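Local coordinates for protein YrdA (Escherichia coli, PDB 3TIO), which binds zinc between its subunits as a trimeric homologue of the gamma-class carbonic anhydrases, although its own reaction remains uncertain, at residues 48-53 / 79-84; 57-62 / 86-91; 119-124 / 133-138. The protein carries 1 engineered substitution. All coordinates share one frame; numbering follows the deposited sequence.

Contact 1: residues 48-53 / 79-84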
loop_
_atom_site.group_PDB
_atom_site.type_symbol
_atom_site.label_atom_id
_atom_site.label_comp_id
_atom_site.label_asym_id
_atom_site.label_seq_id
_atom_site.Cartn_x
_atom_site.Cartn_y
_atom_site.Cartn_z
ATOM N N VAL A 48 -5.124 -4.122 20.325
ATOM C CA VAL A 48 -5.123 -5.341 21.137
ATOM C C VAL A 48 -3.818 -5.515 21.908
ATOM O O VAL A 48 -3.752 -6.274 22.873
ATOM C CB VAL A 48 -5.392 -6.602 20.290
ATOM C CG1 VAL A 48 -6.819 -6.580 19.772
ATOM C CG2 VAL A 48 -4.414 -6.683 19.143
ATOM N N HIS A 49 -2.777 -4.820 21.466
ATOM C CA HIS A 49 -1.489 -4.852 22.146
ATOM C C HIS A 49 -0.767 -3.564 21.790
ATOM O O HIS A 49 -1.271 -2.774 20.995
ATOM C CB HIS A 49 -0.665 -6.077 21.747
ATOM C CG HIS A 49 0.127 -6.652 22.881
ATOM N ND1 HIS A 49 1.115 -5.946 23.534
ATOM C CD2 HIS A 49 0.040 -7.848 23.514
ATOM C CE1 HIS A 49 1.601 -6.678 24.520
ATOM N NE2 HIS A 49 0.966 -7.837 24.530
ATOM N N TYR A 50 0.409 -3.341 22.363
ATOM C CA TYR A 50 1.119 -2.100 22.107
ATOM C C TYR A 50 2.122 -2.127 20.969
ATOM O O TYR A 50 2.549 -3.186 20.508
ATOM C CB TYR A 50 1.829 -1.630 23.388
ATOM C CG TYR A 50 3.012 -2.481 23.815
ATOM C CD1 TYR A 50 4.255 -2.351 23.197
ATOM C CD2 TYR A 50 2.884 -3.415 24.843
ATOM C CE1 TYR A 50 5.349 -3.135 23.593
ATOM C CE2 TYR A 50 3.964 -4.200 25.245
ATOM C CZ TYR A 50 5.190 -4.057 24.618
ATOM O OH TYR A 50 6.249 -4.844 25.008
ATOM N N VAL A 51 2.473 -0.929 20.518
ATOM C CA VAL A 51 3.471 -0.729 19.480
ATOM C C VAL A 51 4.512 0.142 20.164
ATOM O O VAL A 51 4.181 1.195 20.710
ATOM C CB VAL A 51 2.909 0.033 18.255
ATOM C CG1 VAL A 51 4.040 0.339 17.277
ATOM C CG2 VAL A 51 1.828 -0.791 17.578
ATOM N N GLN A 52 5.760 -0.306 20.150
ATOM C CA GLN A 52 6.846 0.428 20.779
ATOM C C GLN A 52 7.887 0.756 19.721
ATOM O O GLN A 52 8.436 -0.145 19.087
ATOM C CB GLN A 52 7.474 -0.431 21.881
ATOM C CG GLN A 52 8.498 0.287 22.743
ATOM C CD GLN A 52 9.154 -0.643 23.749
ATOM O OE1 GLN A 52 10.130 -1.327 23.438
ATOM N NE2 GLN A 52 8.606 -0.686 24.956
ATOM N N ILE A 53 8.151 2.044 19.523
ATOM C CA ILE A 53 9.128 2.478 18.533
ATOM C C ILE A 53 10.272 3.253 19.192
ATOM O O ILE A 53 10.050 4.281 19.840
ATOM C CB ILE A 53 8.449 3.347 17.453
ATOM C CG1 ILE A 53 7.249 2.590 16.874
ATOM C CG2 ILE A 53 9.446 3.699 16.363
ATOM C CD1 ILE A 53 6.592 3.255 15.675
ATOM N N PRO A 79 2.854 -7.622 20.900
ATOM C CA PRO A 79 3.287 -6.297 20.458
ATOM C C PRO A 79 4.178 -6.227 19.228
ATOM O O PRO A 79 4.725 -7.230 18.764
ATOM C CB PRO A 79 4.004 -5.759 21.687
ATOM C CG PRO A 79 4.702 -6.993 22.188
ATOM C CD PRO A 79 3.616 -8.048 22.089
ATOM N N LEU A 80 4.293 -5.014 18.701
ATOM C CA LEU A 80 5.171 -4.721 17.582
ATOM C C LEU A 80 6.246 -3.876 18.253
ATOM O O LEU A 80 5.952 -2.825 18.829
ATOM C CB LEU A 80 4.446 -3.909 16.504
ATOM C CG LEU A 80 5.350 -3.237 15.463
ATOM C CD1 LEU A 80 6.197 -4.278 14.744
ATOM C CD2 LEU A 80 4.490 -2.466 14.471
ATOM N N THR A 81 7.485 -4.346 18.208
ATOM C CA THR A 81 8.578 -3.637 18.847
ATOM C C THR A 81 9.646 -3.287 17.825
ATOM O O THR A 81 10.117 -4.150 17.086
ATOM C CB THR A 81 9.201 -4.502 19.962
ATOM O OG1 THR A 81 8.168 -4.945 20.854
ATOM C CG2 THR A 81 10.233 -3.705 20.745
ATOM N N ILE A 82 10.013 -2.012 17.785
ATOM C CA ILE A 82 11.027 -1.521 16.860
ATOM C C ILE A 82 12.088 -0.772 17.661
ATOM O O ILE A 82 11.756 0.060 18.508
ATOM C CB ILE A 82 10.406 -0.560 15.819
ATOM C CG1 ILE A 82 9.246 -1.253 15.098
ATOM C CG2 ILE A 82 11.473 -0.103 14.836
ATOM C CD1 ILE A 82 8.429 -0.332 14.206
ATOM N N GLY A 83 13.355 -1.071 17.384
ATOM C CA GLY A 83 14.452 -0.433 18.092
ATOM C C GLY A 83 14.767 1.003 17.710
ATOM O O GLY A 83 13.923 1.716 17.165
ATOM N N GLU A 84 15.996 1.423 18.005
ATOM C CA GLU A 84 16.444 2.783 17.711
ATOM C C GLU A 84 17.217 2.855 16.396
ATOM O O GLU A 84 17.788 1.864 15.944
ATOM C CB GLU A 84 17.347 3.300 18.836
ATOM C CG GLU A 84 16.802 3.098 20.239
ATOM C CD GLU A 84 17.671 3.759 21.293
ATOM O OE1 GLU A 84 18.911 3.697 21.164
ATOM O OE2 GLU A 84 17.112 4.333 22.253
HETATM O O HOH W 1 8.400 -5.038 23.510
HETATM O O HOH W 2 11.898 -0.117 21.285
#

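Contact 2: residues 57-62 / 86-91. With ZN (zinc ion), chain I; PO4 (phosphate ion), chain H.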
loop_
_atom_site.group_PDB
_atom_site.type_symbol
_atom_site.label_atom_id
_atom_site.label_comp_id
_atom_site.label_asym_id
_atom_site.label_seq_id
_atom_site.Cartn_x
_atom_site.Cartn_y
_atom_site.Cartn_z
ATOM N N THR A 57 13.961 6.711 15.064
ATOM C CA THR A 57 13.465 5.779 14.060
ATOM C C THR A 57 12.438 6.453 13.165
ATOM O O THR A 57 11.570 7.190 13.634
ATOM C CB THR A 57 12.837 4.533 14.722
ATOM O OG1 THR A 57 13.886 3.683 15.198
ATOM C CG2 THR A 57 11.975 3.753 13.731
ATOM N N ASN A 58 12.547 6.199 11.867
ATOM C CA ASN A 58 11.606 6.779 10.927
ATOM C C ASN A 58 10.662 5.726 10.358
ATOM O O ASN A 58 11.060 4.593 10.086
ATOM C CB ASN A 58 12.357 7.501 9.794
ATOM C CG ASN A 58 13.295 6.589 9.021
ATOM O OD1 ASN A 58 12.880 5.885 8.098
ATOM N ND2 ASN A 58 14.571 6.598 9.392
ATOM N N ILE A 59 9.395 6.103 10.238
ATOM C CA ILE A 59 8.370 5.234 9.669
ATOM C C ILE A 59 7.923 6.009 8.435
ATOM O O ILE A 59 7.152 6.965 8.528
ATOM C CB ILE A 59 7.176 5.039 10.629
ATOM C CG1 ILE A 59 7.666 4.495 11.982
ATOM C CG2 ILE A 59 6.164 4.089 9.999
ATOM C CD1 ILE A 59 8.474 3.206 11.893
ATOM N N GLN A 60 8.424 5.590 7.277
ATOM C CA GLN A 60 8.144 6.291 6.031
ATOM C C GLN A 60 6.746 6.164 5.427
ATOM O O GLN A 60 5.976 5.266 5.775
ATOM C CB GLN A 60 9.228 5.934 5.016
ATOM C CG GLN A 60 10.589 6.470 5.457
ATOM C CD GLN A 60 11.707 6.095 4.517
ATOM O OE1 GLN A 60 11.636 6.360 3.320
ATOM N NE2 GLN A 60 12.755 5.483 5.054
ATOM N N ASP A 61 6.456 7.099 4.522
ATOM C CA ASP A 61 5.167 7.244 3.847
ATOM C C ASP A 61 4.462 5.961 3.435
ATOM O O ASP A 61 5.049 5.105 2.783
ATOM C CB ASP A 61 5.315 8.101 2.578
ATOM C CG ASP A 61 6.307 9.231 2.734
ATOM O OD1 ASP A 61 7.490 8.946 3.013
ATOM O OD2 ASP A 61 5.906 10.402 2.554
ATOM N N GLY A 62 3.189 5.853 3.807
ATOM C CA GLY A 62 2.391 4.703 3.418
ATOM C C GLY A 62 2.585 3.406 4.172
ATOM O O GLY A 62 2.009 2.385 3.794
ATOM N N VAL A 86 16.223 2.997 13.430
ATOM C CA VAL A 86 15.671 2.092 12.430
ATOM C C VAL A 86 15.036 2.898 11.308
ATOM O O VAL A 86 14.362 3.897 11.552
ATOM C CB VAL A 86 14.600 1.160 13.037
ATOM C CG1 VAL A 86 13.885 0.382 11.931
ATOM C CG2 VAL A 86 15.252 0.197 14.014
ATOM N N THR A 87 15.277 2.461 10.078
ATOM C CA THR A 87 14.716 3.109 8.905
ATOM C C THR A 87 13.666 2.176 8.310
ATOM O O THR A 87 13.999 1.142 7.736
ATOM C CB THR A 87 15.810 3.399 7.854
ATOM O OG1 THR A 87 16.718 4.378 8.377
ATOM C CG2 THR A 87 15.193 3.930 6.561
ATOM N N VAL A 88 12.396 2.527 8.484
ATOM C CA VAL A 88 11.311 1.726 7.932
ATOM C C VAL A 88 10.889 2.409 6.636
ATOM O O VAL A 88 10.287 3.484 6.651
ATOM C CB VAL A 88 10.126 1.641 8.912
ATOM C CG1 VAL A 88 8.973 0.863 8.283
ATOM C CG2 VAL A 88 10.581 0.960 10.201
ATOM N N GLY A 89 11.234 1.769 5.521
ATOM C CA GLY A 89 10.950 2.311 4.201
ATOM C C GLY A 89 9.501 2.585 3.851
ATOM O O GLY A 89 8.585 2.170 4.553
ATOM N N HIS A 90 9.297 3.296 2.745
ATOM C CA HIS A 90 7.947 3.623 2.297
ATOM C C HIS A 90 7.127 2.360 2.088
ATOM O O HIS A 90 7.650 1.331 1.653
ATOM C CB HIS A 90 7.971 4.348 0.951
ATOM C CG HIS A 90 8.872 5.541 0.905
ATOM N ND1 HIS A 90 8.577 6.727 1.538
ATOM C CD2 HIS A 90 10.039 5.741 0.252
ATOM C CE1 HIS A 90 9.522 7.611 1.272
ATOM N NE2 HIS A 90 10.420 7.038 0.494
ATOM N N LYS A 91 5.835 2.457 2.386
ATOM C CA LYS A 91 4.898 1.359 2.171
ATOM C C LYS A 91 5.232 0.036 2.837
ATOM O O LYS A 91 4.797 -1.018 2.371
ATOM C CB LYS A 91 4.726 1.106 0.669
ATOM C CG LYS A 91 3.894 2.138 -0.067
ATOM C CD LYS A 91 3.768 1.749 -1.535
ATOM C CE LYS A 91 2.717 2.577 -2.249
ATOM N NZ LYS A 91 1.358 2.309 -1.713
HETATM ZN ZN ZN I . 12.055 7.960 -0.366
HETATM P P PO4 H . 1.089 -1.157 -0.607
HETATM O O1 PO4 H . 0.320 0.111 -0.093
HETATM O O2 PO4 H . 1.374 -1.008 -2.153
HETATM O O3 PO4 H . 2.456 -1.297 0.170
HETATM O O4 PO4 H . 0.213 -2.443 -0.358
HETATM O O HOH W 3 12.252 4.138 1.811
#

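Contact 3: residues 119-124 / 133-138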
loop_
_atom_site.group_PDB
_atom_site.type_symbol
_atom_site.label_atom_id
_atom_site.label_comp_id
_atom_site.label_asym_id
_atom_site.label_seq_id
_atom_site.Cartn_x
_atom_site.Cartn_y
_atom_site.Cartn_z
ATOM N N ASP A 119 20.153 -6.563 15.197
ATOM C CA ASP A 119 20.764 -5.281 14.860
ATOM C C ASP A 119 21.616 -5.313 13.596
ATOM O O ASP A 119 22.092 -6.365 13.176
ATOM C CB ASP A 119 21.636 -4.778 16.019
ATOM C CG ASP A 119 20.964 -4.923 17.370
ATOM O OD1 ASP A 119 19.758 -4.631 17.481
ATOM O OD2 ASP A 119 21.658 -5.321 18.333
ATOM N N ASP A 120 21.803 -4.136 13.002
ATOM C CA ASP A 120 22.621 -3.974 11.806
ATOM C C ASP A 120 22.258 -4.936 10.685
ATOM O O ASP A 120 23.087 -5.721 10.220
ATOM C CB ASP A 120 24.099 -4.130 12.170
ATOM C CG ASP A 120 24.543 -3.138 13.228
ATOM O OD1 ASP A 120 24.345 -1.928 13.019
ATOM O OD2 ASP A 120 25.088 -3.567 14.268
ATOM N N VAL A 121 21.006 -4.863 10.251
ATOM C CA VAL A 121 20.514 -5.713 9.182
ATOM C C VAL A 121 19.861 -4.862 8.106
ATOM O O VAL A 121 19.276 -3.818 8.393
ATOM C CB VAL A 121 19.473 -6.727 9.712
ATOM C CG1 VAL A 121 18.786 -7.441 8.552
ATOM C CG2 VAL A 121 20.155 -7.737 10.628
ATOM N N MET A 122 19.972 -5.311 6.865
ATOM C CA MET A 122 19.354 -4.609 5.754
ATOM C C MET A 122 18.436 -5.588 5.040
ATOM O O MET A 122 18.821 -6.720 4.751
ATOM C CB MET A 122 20.410 -4.089 4.780
ATOM C CG MET A 122 19.837 -3.225 3.669
ATOM S SD MET A 122 21.105 -2.582 2.570
ATOM C CE MET A 122 22.129 -1.709 3.750
ATOM N N ILE A 123 17.208 -5.152 4.789
ATOM C CA ILE A 123 16.232 -5.971 4.087
ATOM C C ILE A 123 15.936 -5.249 2.781
ATOM O O ILE A 123 15.560 -4.079 2.784
ATOM C CB ILE A 123 14.937 -6.115 4.906
ATOM C CG1 ILE A 123 15.237 -6.830 6.228
ATOM C CG2 ILE A 123 13.898 -6.887 4.098
ATOM C CD1 ILE A 123 14.081 -6.833 7.204
ATOM N N GLY A 124 16.131 -5.940 1.664
ATOM C CA GLY A 124 15.893 -5.323 0.370
ATOM C C GLY A 124 14.443 -4.983 0.094
ATOM O O GLY A 124 13.536 -5.598 0.652
ATOM N N LYS A 133 10.506 -15.881 11.545
ATOM C CA LYS A 133 11.850 -16.003 10.990
ATOM C C LYS A 133 12.802 -15.022 11.672
ATOM O O LYS A 133 12.468 -13.854 11.873
ATOM C CB LYS A 133 11.852 -15.753 9.478
ATOM C CG LYS A 133 13.230 -15.961 8.846
ATOM C CD LYS A 133 13.185 -15.906 7.329
ATOM C CE LYS A 133 14.568 -16.145 6.730
ATOM N NZ LYS A 133 15.116 -17.489 7.079
ATOM N N ARG A 134 13.984 -15.508 12.038
ATOM C CA ARG A 134 14.987 -14.671 12.682
ATOM C C ARG A 134 16.043 -14.263 11.659
ATOM O O ARG A 134 16.590 -15.109 10.950
ATOM C CB ARG A 134 15.652 -15.429 13.841
ATOM C CG ARG A 134 16.855 -14.711 14.452
ATOM C CD ARG A 134 17.502 -15.540 15.553
ATOM N NE ARG A 134 16.709 -15.547 16.779
ATOM C CZ ARG A 134 16.678 -14.548 17.656
ATOM N NH1 ARG A 134 17.399 -13.456 17.451
ATOM N NH2 ARG A 134 15.924 -14.642 18.743
ATOM N N LEU A 135 16.317 -12.965 11.576
ATOM C CA LEU A 135 17.319 -12.461 10.646
ATOM C C LEU A 135 18.587 -12.117 11.418
ATOM O O LEU A 135 18.592 -11.224 12.270
ATOM C CB LEU A 135 16.796 -11.226 9.902
ATOM C CG LEU A 135 15.463 -11.393 9.160
ATOM C CD1 LEU A 135 15.271 -10.224 8.201
ATOM C CD2 LEU A 135 15.437 -12.709 8.398
ATOM N N GLU A 136 19.654 -12.846 11.112
ATOM C CA GLU A 136 20.947 -12.680 11.763
ATOM C C GLU A 136 21.594 -11.319 11.538
ATOM O O GLU A 136 21.622 -10.800 10.422
ATOM C CB GLU A 136 21.893 -13.784 11.293
ATOM C CG GLU A 136 21.432 -15.180 11.679
ATOM C CD GLU A 136 22.140 -16.266 10.893
ATOM O OE1 GLU A 136 23.387 -16.242 10.834
ATOM O OE2 GLU A 136 21.446 -17.146 10.339
ATOM N N SER A 137 22.128 -10.762 12.619
ATOM C CA SER A 137 22.788 -9.466 12.601
ATOM C C SER A 137 23.943 -9.374 11.605
ATOM O O SER A 137 24.690 -10.334 11.407
ATOM C CB SER A 137 23.304 -9.142 14.006
ATOM O OG SER A 137 24.045 -7.938 14.014
ATOM N N GLY A 138 24.070 -8.211 10.974
ATOM C CA GLY A 138 25.154 -7.980 10.035
ATOM C C GLY A 138 25.012 -8.543 8.637
ATOM O O GLY A 138 26.005 -8.665 7.920
HETATM O O HOH W 4 25.981 -5.921 15.006
#

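Contact 1: residues 48-53 / 79-84
Two successive rungs on one face of a left-handed parallel beta-helix meet here, with Val51 beside Leu80 and Ile53 beside Ile82. The axes of strands 50-53 and 80-82 diverge by 4° and approach to 4.8 Å, the geometry of neighbouring coils in register. Three alternating backbone hydrogen bonds define the parallel ladder: Leu80 N to Tyr50 O at 3.1 Å, Gln52 N to Leu80 O at 2.9 Å and Ile82 N to Gln52 O at 2.8 Å. The paired aliphatic chains run side by side into the interior, where Leu65 and Leu94, from another face of the coil, pack against them.

At the start of the ladder Pro79 makes CH-pi contacts with two rings. Its CD lies over a face of the His49 imidazole, 3.5 Å from the ring centroid and 12° off the normal, while its CB sits 3.5 Å from the centroid of the Tyr50 ring, again over a face. Tyr50 CG occupies the position between its own backbone N and carbonyl carbon (chi1 70°), which lays the phenol ring over Pro79 CB. The imidazole is oriented from within its own segment, since Tyr50 N donates to His49 ND1 near the ring plane. Arg31 of the preceding coil adds a cation-pi contact to Tyr50.

On the outward side, Gln52 and Thr81 lie next to each other, the OE1 of the glutamine near the CG2 of the threonine. Two waters tie the coils together there. One lies in the plane of the Tyr50 ring, 2.6 Å from Tyr50 OH, and also bonds Thr81 OG1. The other donates to both Gln52 OE1 and Ile82 O, at 2.8 Å from Ile82 O.

Contact 2: residues 57-62 / 86-91
Segments 57-62 and 86-91 run parallel, their end-to-end directions 1° apart, and Asn58 pairs with Thr87 and Ile59 with Val88. The ladder passes from Asn58 N to Val86 O (2.9 Å) through Val88 N to Asn58 O and ends with Gln60 N on Val88 O; in the turn beyond, Lys91 N bonds Asp61 O (2.8 Å). Asn58 ND2 reaches across to Thr87 OG1 (3.3 Å) within its own amide plane, and inside 57-62 Gln60 NE2 donates to Asn58 OD1, which probably fixes how both amides are turned. Thr87 OG1 also bonds Ser163 of the C-terminal helix. Toward the interior, Ile59 CD1 touches Val88 CG2 at 3.5 Å.

These adjacent coils of the left-handed beta-helix end at an intersubunit zinc site. His90 NE2 binds zinc at 2.1 Å, joined by His66, His69 and His95 of the third subunit. With CG opposite its carbonyl carbon (chi1 -66°) and the chain extended beyond, Gln60 brings OE1 over one imidazole face. Asp61 OD1 meets the ring edge through a weak bond from His90 ND1 (2.9 Å) and salt-bridges Arg45 of the third subunit. Lys91 NZ bonds Gly62 O of the third subunit and a phosphate, probably from the crystallisation liquor, shared with Lys91 of both other subunits.

Contact 3: residues 119-124 / 133-138
The carbonyl groups of Asp119 and Asp120 are each approached from above their planes, by Ser137 OG and Gly138 N. Ser137 OG donates to Asp119 O at 2.6 Å from a position 44° out of the carbonyl plane. Gly138 N donates to Asp120 O at 2.8 Å, likewise 45° above that carbonyl, and adds a weak bond to Asp119 O. The serine hydroxyl gets there because OG lies opposite the backbone N (chi1 175°). A water donates to Asp120 OD2 at 2.6 Å and to Ser137 OG at 3.0 Å, while Asp120 OD1 is salt-bridged to Arg102 and Asp119 OD1 accepts from Asn101 N. With an alanine here in place of Ser137, Asp119 O would probably be left, across this contact, with the weak bond from Gly138 N, and the water would lose its link to segment 133-138.

The contact spans a corner of the left-handed beta-helix near its C-terminal end: strand 134-135 belongs to one face, strand 121-123 to the next, and Gly138, with its positive phi, leads into strand 139-143 beside the latter. Inside the corner, Leu135 CD1 meets Ile123 CD1 at 3.7 Å, the two chains crossing at about a right angle. Val121 CG2 presses on Glu136 O at 3.4 Å, a buried carbonyl oxygen that has no polar partner in the model.

In the fold
From the N terminus, residues 48-53 lead round a corner into 57-62; the chain then traverses strand 64-66 and a longer excursion before 79-84 closes contact 1 over 25 intervening residues. Contact 2 closes at 86-91, so the two loops cross, each joining the same pair of neighbouring coils on a different face. They touch where Gly83 O meets Thr57 OG1 at 2.8 Å, a probable hydrogen bond across the corner, and where Ile53 packs on Ile59. Contact 3 follows in series, its segments separated by eight residues. Its centre lies about 18 Å and 16 Å from those of contacts 1 and 2 and it touches neither, yet strand 134-135 belongs to the sheet of contact 1 and strand 121-123 to that of contact 2.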